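Putative MAR1 (Leishmania donovani, PDB 1X9G) is of unknown function but belongs to the isochorismatase superfamily and is probably a cysteine-dependent hydrolase, although a ribonuclease activity has been suggested. Local coordinates at residues L24-Q29 / A119-T124; F39-F44 / E195-L200; L49-E54 / T80-A85. All coordinates share one frame; numbering follows the deposited sequence.

Interaction 1 of 3, residues L24-Q29 / A119-T124; sequences LCVDLQ and ACILQT
Leu24 and Thr124 meet tip to tip, CD2 of Leu24 standing 4.1 Å from CG2 of Thr124, where an inner strand of the parallel sheet is covered by helix 117-130. This is the layered α/β packing of the isochorismatase fold: strand 21-26 lies between strands 60-67 and 109-115, and residues 119-124 of the helix that follows strand 109-115 run back over strand residues 24-26, their directions 144° apart. A first torsion of -172° places CG of Leu24 opposite its backbone N and sends the isopropyl end out toward Thr124. Cys25 points to the other side of the sheet, so the next residue to reach the helix is Val26. Both of its methyls touch the end of Ile121, whose side chain it crosses at a slant: CD1 of Ile121 is 3.5 Å from CG1 of Val26 and 3.9 Å from CG2. The same CG2 also rests 4.1 Å from CB of Cys120, so Val26 spans two successive helix residues. Val112 of the adjoining strand touches both Val26 and Ile121 and continues this apolar layer.

At Asp27 the strand has ended and the backbone adopts a left-handed conformation, yet the side chain still faces the helix. Its carboxylate has partners on both oxygens, Lys90 in a salt bridge to OD1 and Thr65 in a hydrogen bond to OD2. Asp27, Lys90 and Cys120 probably correspond to the Asp-Lys-Cys catalytic triad of cysteine hydrolases in this superfamily, with the strand end and the start of the helix bringing acid and thiol together. Leu28 and Gln29 lead away from the helix, Gln29 bonding through OE1 to the backbone N of His67.

Interaction 2 of 3, residues F39-F44 / E195-L200; sequences FANCVF and EPPIPL
The side-chain amide of Asn41 pairs with both main-chain groups of Ile198. Its ND2 donates to Ile198 O at 2.7 Å, lying in the plane of that carbonyl on a lone pair, and the N-H...O angle is 165°. In return Ile198 N donates to Asn41 OD1 over 2.9 Å, here from a position tilted 18° out of the carbonyl plane. Because the two bonds leave from opposite ends of one flat amide, they fix its rotation and hold this part of the tail against the helix. The oxygen is further enclosed by Pro197, whose CD comes to 3.3 Å from Asn41 OD1, and CD2 of Leu200 lies alongside ND2.

The partner here is the extreme C-terminus, an irregular, proline-rich tail that follows helix 185-191 and folds back over the first turns of helix 39-55. One turn along, Phe44 has its CG anti to the backbone N (chi1 172°), which turns its ring toward Pro196. Pro196 CA sits almost squarely over the ring face, 4.0 Å from the centroid, in a CH-pi contact. Pro197 packs beside it, its CD 3.7 Å from Phe44 CB, while Pro197 CB lies 4.0 Å from Ala40 CB. At the chain end, Leu200 O accepts a hydrogen bond from Thr148 OG1 of the third subunit.

Interaction 3 of 3, residues L49-E54 / T80-A85; sequences LARLHE and TLPKTA
The carbonyl oxygen of Thr80 is gripped by the guanidinium of Arg51. NH2 donates at 2.7 Å to Thr80 O, approaching nearly along the C=O axis, and NH1 adds a weak, longer bond to the same oxygen. Two bends in the arginine chain, at chi2 and chi3, fold the group back over Ala50 so that it can face the loop. Glu54, three residues further along helix 39-55, steadies it from the neighbouring NE/NH2 edge: Arg51 NE meets Glu54 OE1 at 2.7 Å in a salt bridge, with the oxygen close to the guanidinium plane, and a weak bond joins NH2 to OE2.

Pro82 wedges into the helix surface beside these charged groups. Its CG approaches the edge of the His53 ring, 3.7 Å from CD2, and its CA and CB lie against Glu54 OE2. Beyond it the chain makes a type I turn from Pro82 to Ala85, which presents Thr84 to the same imidazole: Thr84 OG1 and His53 NE2 are hydrogen-bonded at 2.8 Å, close to the ring plane, and either may be the donor. The other ring nitrogen, ND1, bonds to Thr60 OG1 at the start of strand 60-67.

With both nitrogens engaged by hydroxyls, the ring is fixed in its rotation and ties the helix to the loop entering strand 86-90. Glu54 probably balances the charge of Arg51 and holds the guanidinium in place, so that NH2 is directed at Thr80 O.

In the fold
Interactions 2 and 3 share helix 39-55: the C-terminal tail covers its first turns, and the loop before strand 86-90 packs near its end, with centres about 17 Å apart and nearest atoms about 5 Å apart. Interaction 1 lies deeper, its centre about 17 Å from that of interaction 2, and the two touch through Leu28 CD2, 3.7 Å from Cys42 CB. Interaction 1 contributes Asp27 and Cys120 to the probable catalytic centre, whose third member, Lys90, ends the strand that the loop of interaction 3 enters. Interaction 3 is about 18 Å from interaction 1 between centres and does not touch it. Along the chain it is nested inside the loops closed by both other contacts.

Interaction 1 of 3, residues L24-Q29 / A119-T124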
loop_
_atom_site.group_PDB
_atom_site.type_symbol
_atom_site.label_atom_id
_atom_site.label_comp_id
_atom_site.label_asym_id
_atom_site.label_seq_id
_atom_site.Cartn_x
_atom_site.Cartn_y
_atom_site.Cartn_z
ATOM N N LEU A 24 -25.019 3.563 -5.622
ATOM C CA LEU A 24 -25.226 4.627 -4.660
ATOM C C LEU A 24 -24.501 5.856 -5.134
ATOM O O LEU A 24 -23.268 5.877 -5.148
ATOM C CB LEU A 24 -24.716 4.181 -3.307
ATOM C CG LEU A 24 -24.995 5.059 -2.118
ATOM C CD1 LEU A 24 -26.387 5.708 -2.261
ATOM C CD2 LEU A 24 -24.826 4.241 -0.793
ATOM N N CYS A 25 -25.270 6.873 -5.524
ATOM C CA CYS A 25 -24.722 8.050 -6.163
ATOM C C CYS A 25 -24.647 9.177 -5.141
ATOM O O CYS A 25 -25.674 9.784 -4.780
ATOM C CB CYS A 25 -25.569 8.443 -7.365
ATOM S SG CYS A 25 -25.040 10.012 -8.088
ATOM N N VAL A 26 -23.435 9.449 -4.649
ATOM C CA VAL A 26 -23.353 10.230 -3.415
ATOM C C VAL A 26 -22.972 11.708 -3.554
ATOM O O VAL A 26 -21.902 12.011 -4.017
ATOM C CB VAL A 26 -22.721 9.456 -2.176
ATOM C CG1 VAL A 26 -22.009 8.229 -2.568
ATOM C CG2 VAL A 26 -21.912 10.359 -1.244
ATOM N N ASP A 27 -23.926 12.591 -3.203
ATOM C CA ASP A 27 -23.731 14.058 -3.081
ATOM C C ASP A 27 -23.163 14.842 -4.286
ATOM O O ASP A 27 -22.530 15.883 -4.129
ATOM C CB ASP A 27 -22.971 14.393 -1.796
ATOM C CG ASP A 27 -23.639 13.827 -0.552
ATOM O OD1 ASP A 27 -23.005 13.939 0.539
ATOM O OD2 ASP A 27 -24.780 13.295 -0.637
ATOM N N LEU A 28 -23.437 14.380 -5.497
ATOM C CA LEU A 28 -22.996 15.108 -6.687
ATOM C C LEU A 28 -23.842 16.401 -6.976
ATOM O O LEU A 28 -24.630 16.487 -7.916
ATOM C CB LEU A 28 -22.902 14.133 -7.876
ATOM C CG LEU A 28 -21.806 13.049 -7.782
ATOM C CD1 LEU A 28 -21.913 12.018 -8.893
ATOM C CD2 LEU A 28 -20.353 13.612 -7.699
ATOM N N GLN A 29 -23.645 17.425 -6.158
ATOM C CA GLN A 29 -24.514 18.606 -6.153
ATOM C C GLN A 29 -23.777 19.869 -6.611
ATOM O O GLN A 29 -22.547 19.866 -6.789
ATOM C CB GLN A 29 -25.110 18.797 -4.751
ATOM C CG GLN A 29 -25.351 17.467 -4.081
ATOM C CD GLN A 29 -25.841 17.562 -2.684
ATOM O OE1 GLN A 29 -25.713 16.610 -1.913
ATOM N NE2 GLN A 29 -26.438 18.701 -2.331
ATOM N N ALA A 119 -14.956 12.102 3.262
ATOM C CA ALA A 119 -16.000 12.676 4.082
ATOM C C ALA A 119 -17.233 11.799 4.010
ATOM O O ALA A 119 -17.251 10.736 4.627
ATOM C CB ALA A 119 -16.263 14.151 3.651
ATOM N N CYS A 120 -18.242 12.175 3.217
ATOM C CA CYS A 120 -19.422 11.361 3.077
ATOM C C CYS A 120 -19.095 9.956 2.587
ATOM O O CYS A 120 -19.653 8.976 3.137
ATOM C CB CYS A 120 -20.452 12.039 2.142
ATOM S SG CYS A 120 -20.908 13.817 2.560
ATOM N N ILE A 121 -18.210 9.843 1.566
ATOM C CA ILE A 121 -17.883 8.516 0.932
ATOM C C ILE A 121 -17.294 7.597 1.981
ATOM O O ILE A 121 -17.798 6.527 2.241
ATOM C CB ILE A 121 -16.866 8.609 -0.285
ATOM C CG1 ILE A 121 -17.439 9.374 -1.503
ATOM C CG2 ILE A 121 -16.369 7.233 -0.699
ATOM C CD1 ILE A 121 -18.561 8.692 -2.267
ATOM N N LEU A 122 -16.237 8.087 2.615
ATOM C CA LEU A 122 -15.534 7.389 3.682
ATOM C C LEU A 122 -16.502 6.898 4.810
ATOM O O LEU A 122 -16.554 5.715 5.125
ATOM C CB LEU A 122 -14.366 8.274 4.180
ATOM C CG LEU A 122 -13.442 7.670 5.261
ATOM C CD1 LEU A 122 -12.493 6.594 4.718
ATOM C CD2 LEU A 122 -12.624 8.751 5.988
ATOM N N GLN A 123 -17.295 7.800 5.387
ATOM C CA GLN A 123 -18.275 7.404 6.440
ATOM C C GLN A 123 -19.317 6.435 5.941
ATOM O O GLN A 123 -19.679 5.466 6.638
ATOM C CB GLN A 123 -18.928 8.638 7.102
ATOM C CG GLN A 123 -17.851 9.597 7.623
ATOM C CD GLN A 123 -18.354 10.664 8.555
ATOM O OE1 GLN A 123 -19.185 10.400 9.417
ATOM N NE2 GLN A 123 -17.796 11.873 8.440
ATOM N N THR A 124 -19.771 6.675 4.716
ATOM C CA THR A 124 -20.760 5.797 4.064
ATOM C C THR A 124 -20.237 4.357 3.969
ATOM O O THR A 124 -20.930 3.421 4.399
ATOM C CB THR A 124 -21.047 6.323 2.674
ATOM O OG1 THR A 124 -21.603 7.635 2.806
ATOM C CG2 THR A 124 -21.959 5.439 1.934
#

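Interaction 2 of 3, residues F39-F44 / E195-L200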
loop_
_atom_site.group_PDB
_atom_site.type_symbol
_atom_site.label_atom_id
_atom_site.label_comp_id
_atom_site.label_asym_id
_atom_site.label_seq_id
_atom_site.Cartn_x
_atom_site.Cartn_y
_atom_site.Cartn_z
ATOM N N PHE A 39 -14.699 16.414 -10.975
ATOM C CA PHE A 39 -16.150 16.357 -10.749
ATOM C C PHE A 39 -16.875 15.779 -11.945
ATOM O O PHE A 39 -17.889 15.105 -11.801
ATOM C CB PHE A 39 -16.745 17.736 -10.449
ATOM C CG PHE A 39 -18.199 17.694 -10.045
ATOM C CD1 PHE A 39 -18.561 17.477 -8.726
ATOM C CD2 PHE A 39 -19.208 17.859 -10.991
ATOM C CE1 PHE A 39 -19.920 17.441 -8.341
ATOM C CE2 PHE A 39 -20.580 17.837 -10.611
ATOM C CZ PHE A 39 -20.929 17.628 -9.291
ATOM N N ALA A 40 -16.334 16.072 -13.118
ATOM C CA ALA A 40 -16.947 15.686 -14.354
ATOM C C ALA A 40 -16.790 14.204 -14.613
ATOM O O ALA A 40 -17.748 13.551 -15.048
ATOM C CB ALA A 40 -16.417 16.556 -15.534
ATOM N N ASN A 41 -15.623 13.646 -14.279
ATOM C CA ASN A 41 -15.498 12.188 -14.322
ATOM C C ASN A 41 -16.448 11.473 -13.358
ATOM O O ASN A 41 -16.970 10.396 -13.683
ATOM C CB ASN A 41 -14.065 11.752 -14.143
ATOM C CG ASN A 41 -13.264 11.809 -15.433
ATOM O OD1 ASN A 41 -13.613 12.521 -16.375
ATOM N ND2 ASN A 41 -12.176 11.072 -15.473
ATOM N N CYS A 42 -16.686 12.064 -12.186
ATOM C CA CYS A 42 -17.699 11.536 -11.272
ATOM C C CYS A 42 -19.089 11.495 -11.916
ATOM O O CYS A 42 -19.846 10.536 -11.725
ATOM C CB CYS A 42 -17.768 12.366 -9.999
ATOM S SG CYS A 42 -16.279 12.310 -9.054
ATOM N N VAL A 43 -19.418 12.555 -12.664
ATOM C CA VAL A 43 -20.694 12.662 -13.382
ATOM C C VAL A 43 -20.760 11.563 -14.442
ATOM O O VAL A 43 -21.773 10.900 -14.601
ATOM C CB VAL A 43 -20.871 14.111 -13.980
ATOM C CG1 VAL A 43 -22.050 14.234 -14.892
ATOM C CG2 VAL A 43 -21.000 15.158 -12.846
ATOM N N PHE A 44 -19.648 11.370 -15.142
ATOM C CA PHE A 44 -19.556 10.390 -16.210
ATOM C C PHE A 44 -19.851 8.984 -15.714
ATOM O O PHE A 44 -20.517 8.199 -16.413
ATOM C CB PHE A 44 -18.164 10.435 -16.858
ATOM C CG PHE A 44 -17.931 9.337 -17.845
ATOM C CD1 PHE A 44 -18.393 9.455 -19.170
ATOM C CD2 PHE A 44 -17.302 8.157 -17.456
ATOM C CE1 PHE A 44 -18.199 8.394 -20.116
ATOM C CE2 PHE A 44 -17.110 7.098 -18.384
ATOM C CZ PHE A 44 -17.549 7.235 -19.712
ATOM N N GLU A 195 -16.062 7.593 -23.633
ATOM C CA GLU A 195 -14.803 8.097 -23.127
ATOM C C GLU A 195 -15.091 9.229 -22.133
ATOM O O GLU A 195 -15.934 10.101 -22.416
ATOM C CB GLU A 195 -13.972 8.680 -24.278
ATOM C CG GLU A 195 -13.739 7.765 -25.485
ATOM C CD GLU A 195 -12.417 7.020 -25.397
ATOM O OE1 GLU A 195 -11.749 6.851 -26.447
ATOM O OE2 GLU A 195 -12.038 6.605 -24.271
ATOM N N PRO A 196 -14.366 9.246 -20.993
ATOM C CA PRO A 196 -14.506 10.263 -19.954
ATOM C C PRO A 196 -14.069 11.677 -20.388
ATOM O O PRO A 196 -13.197 11.838 -21.245
ATOM C CB PRO A 196 -13.564 9.765 -18.832
ATOM C CG PRO A 196 -13.210 8.441 -19.163
ATOM C CD PRO A 196 -13.330 8.269 -20.643
ATOM N N PRO A 197 -14.649 12.695 -19.765
ATOM C CA PRO A 197 -14.273 14.096 -19.944
ATOM C C PRO A 197 -12.783 14.344 -19.682
ATOM O O PRO A 197 -12.106 15.015 -20.480
ATOM C CB PRO A 197 -15.113 14.819 -18.888
ATOM C CG PRO A 197 -16.246 13.902 -18.602
ATOM C CD PRO A 197 -15.758 12.520 -18.818
ATOM N N ILE A 198 -12.291 13.807 -18.569
ATOM C CA ILE A 198 -10.877 13.868 -18.212
ATOM C C ILE A 198 -10.302 12.451 -18.394
ATOM O O ILE A 198 -10.712 11.517 -17.693
ATOM C CB ILE A 198 -10.689 14.356 -16.740
ATOM C CG1 ILE A 198 -11.521 15.631 -16.501
ATOM C CG2 ILE A 198 -9.239 14.606 -16.445
ATOM C CD1 ILE A 198 -11.932 15.902 -15.035
ATOM N N PRO A 199 -9.378 12.282 -19.358
ATOM C CA PRO A 199 -8.778 10.989 -19.697
ATOM C C PRO A 199 -8.282 10.278 -18.473
ATOM O O PRO A 199 -7.646 10.905 -17.619
ATOM C CB PRO A 199 -7.580 11.381 -20.557
ATOM C CG PRO A 199 -8.075 12.578 -21.268
ATOM C CD PRO A 199 -8.850 13.354 -20.219
ATOM N N LEU A 200 -8.594 8.980 -18.390
ATOM C CA LEU A 200 -8.023 8.097 -17.356
ATOM C C LEU A 200 -6.589 7.745 -17.686
ATOM O O LEU A 200 -5.900 7.092 -16.895
ATOM C CB LEU A 200 -8.835 6.821 -17.199
ATOM C CG LEU A 200 -10.263 7.084 -16.756
ATOM C CD1 LEU A 200 -10.895 5.776 -16.434
ATOM C CD2 LEU A 200 -10.278 8.038 -15.547
ATOM O OXT LEU A 200 -6.082 8.128 -18.748
#

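Interaction 3 of 3, residues L49-E54 / T80-A85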
loop_
_atom_site.group_PDB
_atom_site.type_symbol
_atom_site.label_atom_id
_atom_site.label_comp_id
_atom_site.label_asym_id
_atom_site.label_seq_id
_atom_site.Cartn_x
_atom_site.Cartn_y
_atom_site.Cartn_z
ATOM N N LEU A 49 -23.044 4.030 -14.694
ATOM C CA LEU A 49 -23.763 3.087 -13.806
ATOM C C LEU A 49 -25.284 3.255 -13.888
ATOM O O LEU A 49 -26.034 2.374 -13.433
ATOM C CB LEU A 49 -23.288 3.243 -12.342
ATOM C CG LEU A 49 -21.938 2.622 -11.899
ATOM C CD1 LEU A 49 -21.893 1.099 -12.114
ATOM C CD2 LEU A 49 -20.800 3.218 -12.649
ATOM N N ALA A 50 -25.725 4.400 -14.421
ATOM C CA ALA A 50 -27.155 4.706 -14.515
ATOM C C ALA A 50 -27.679 3.891 -15.648
ATOM O O ALA A 50 -28.633 3.142 -15.465
ATOM C CB ALA A 50 -27.415 6.211 -14.747
ATOM N N ARG A 51 -26.997 3.992 -16.794
ATOM C CA ARG A 51 -27.354 3.247 -18.003
ATOM C C ARG A 51 -27.204 1.746 -17.803
ATOM O O ARG A 51 -28.024 0.955 -18.310
ATOM C CB ARG A 51 -26.522 3.710 -19.203
ATOM C CG ARG A 51 -26.527 5.250 -19.461
ATOM C CD ARG A 51 -27.868 5.787 -19.903
ATOM N NE ARG A 51 -28.861 5.897 -18.836
ATOM C CZ ARG A 51 -28.870 6.867 -17.913
ATOM N NH1 ARG A 51 -27.876 7.771 -17.883
ATOM N NH2 ARG A 51 -29.844 6.912 -16.983
ATOM N N LEU A 52 -26.165 1.351 -17.071
ATOM C CA LEU A 52 -25.959 -0.043 -16.704
ATOM C C LEU A 52 -27.144 -0.644 -15.922
ATOM O O LEU A 52 -27.540 -1.786 -16.174
ATOM C CB LEU A 52 -24.646 -0.219 -15.902
ATOM C CG LEU A 52 -24.394 -1.665 -15.447
ATOM C CD1 LEU A 52 -24.310 -2.479 -16.709
ATOM C CD2 LEU A 52 -23.165 -1.890 -14.547
ATOM N N HIS A 53 -27.647 0.100 -14.943
ATOM C CA HIS A 53 -28.728 -0.382 -14.100
ATOM C C HIS A 53 -30.022 -0.570 -14.917
ATOM O O HIS A 53 -30.749 -1.541 -14.691
ATOM C CB HIS A 53 -28.936 0.558 -12.906
ATOM C CG HIS A 53 -30.359 0.676 -12.444
ATOM N ND1 HIS A 53 -31.006 -0.323 -11.749
ATOM C CD2 HIS A 53 -31.250 1.693 -12.562
ATOM C CE1 HIS A 53 -32.235 0.071 -11.461
ATOM N NE2 HIS A 53 -32.411 1.288 -11.952
ATOM N N GLU A 54 -30.284 0.341 -15.862
ATOM C CA GLU A 54 -31.370 0.175 -16.843
ATOM C C GLU A 54 -31.230 -1.095 -17.684
ATOM O O GLU A 54 -32.216 -1.729 -17.980
ATOM C CB GLU A 54 -31.489 1.407 -17.727
ATOM C CG GLU A 54 -31.953 2.574 -16.904
ATOM C CD GLU A 54 -31.701 3.906 -17.540
ATOM O OE1 GLU A 54 -30.813 4.008 -18.410
ATOM O OE2 GLU A 54 -32.398 4.868 -17.146
ATOM N N THR A 80 -28.455 12.298 -15.815
ATOM C CA THR A 80 -29.770 11.801 -16.150
ATOM C C THR A 80 -30.113 10.505 -15.427
ATOM O O THR A 80 -29.889 9.408 -15.921
ATOM C CB THR A 80 -30.038 11.735 -17.672
ATOM O OG1 THR A 80 -28.806 11.816 -18.395
ATOM C CG2 THR A 80 -30.959 12.939 -18.081
ATOM N N LEU A 81 -30.659 10.695 -14.232
ATOM C CA LEU A 81 -31.210 9.655 -13.374
ATOM C C LEU A 81 -32.129 8.663 -14.082
ATOM O O LEU A 81 -32.889 9.050 -14.984
ATOM C CB LEU A 81 -32.023 10.318 -12.246
ATOM C CG LEU A 81 -31.328 11.099 -11.127
ATOM C CD1 LEU A 81 -29.944 10.460 -10.838
ATOM C CD2 LEU A 81 -31.232 12.601 -11.436
ATOM N N PRO A 82 -32.098 7.390 -13.652
ATOM C CA PRO A 82 -33.085 6.418 -14.117
ATOM C C PRO A 82 -34.456 6.732 -13.498
ATOM O O PRO A 82 -34.510 7.323 -12.415
ATOM C CB PRO A 82 -32.552 5.082 -13.581
ATOM C CG PRO A 82 -31.207 5.348 -13.023
ATOM C CD PRO A 82 -31.148 6.795 -12.700
ATOM N N LYS A 83 -35.551 6.349 -14.163
ATOM C CA LYS A 83 -36.888 6.608 -13.603
ATOM C C LYS A 83 -37.080 5.862 -12.288
ATOM O O LYS A 83 -37.808 6.321 -11.404
ATOM C CB LYS A 83 -38.013 6.234 -14.587
ATOM C CG LYS A 83 -37.827 6.761 -15.990
ATOM C CD LYS A 83 -37.667 8.275 -16.001
ATOM C CE LYS A 83 -37.453 8.785 -17.417
ATOM N NZ LYS A 83 -38.213 10.054 -17.626
ATOM N N THR A 84 -36.412 4.717 -12.161
ATOM C CA THR A 84 -36.501 3.911 -10.955
ATOM C C THR A 84 -35.735 4.467 -9.731
ATOM O O THR A 84 -35.851 3.902 -8.642
ATOM C CB THR A 84 -36.065 2.453 -11.237
ATOM O OG1 THR A 84 -34.945 2.459 -12.124
ATOM C CG2 THR A 84 -37.210 1.662 -11.892
ATOM N N ALA A 85 -34.987 5.563 -9.896
ATOM C CA ALA A 85 -34.077 6.086 -8.835
ATOM C C ALA A 85 -34.711 6.397 -7.459
ATOM O O ALA A 85 -35.786 6.987 -7.393
ATOM C CB ALA A 85 -33.303 7.323 -9.346
#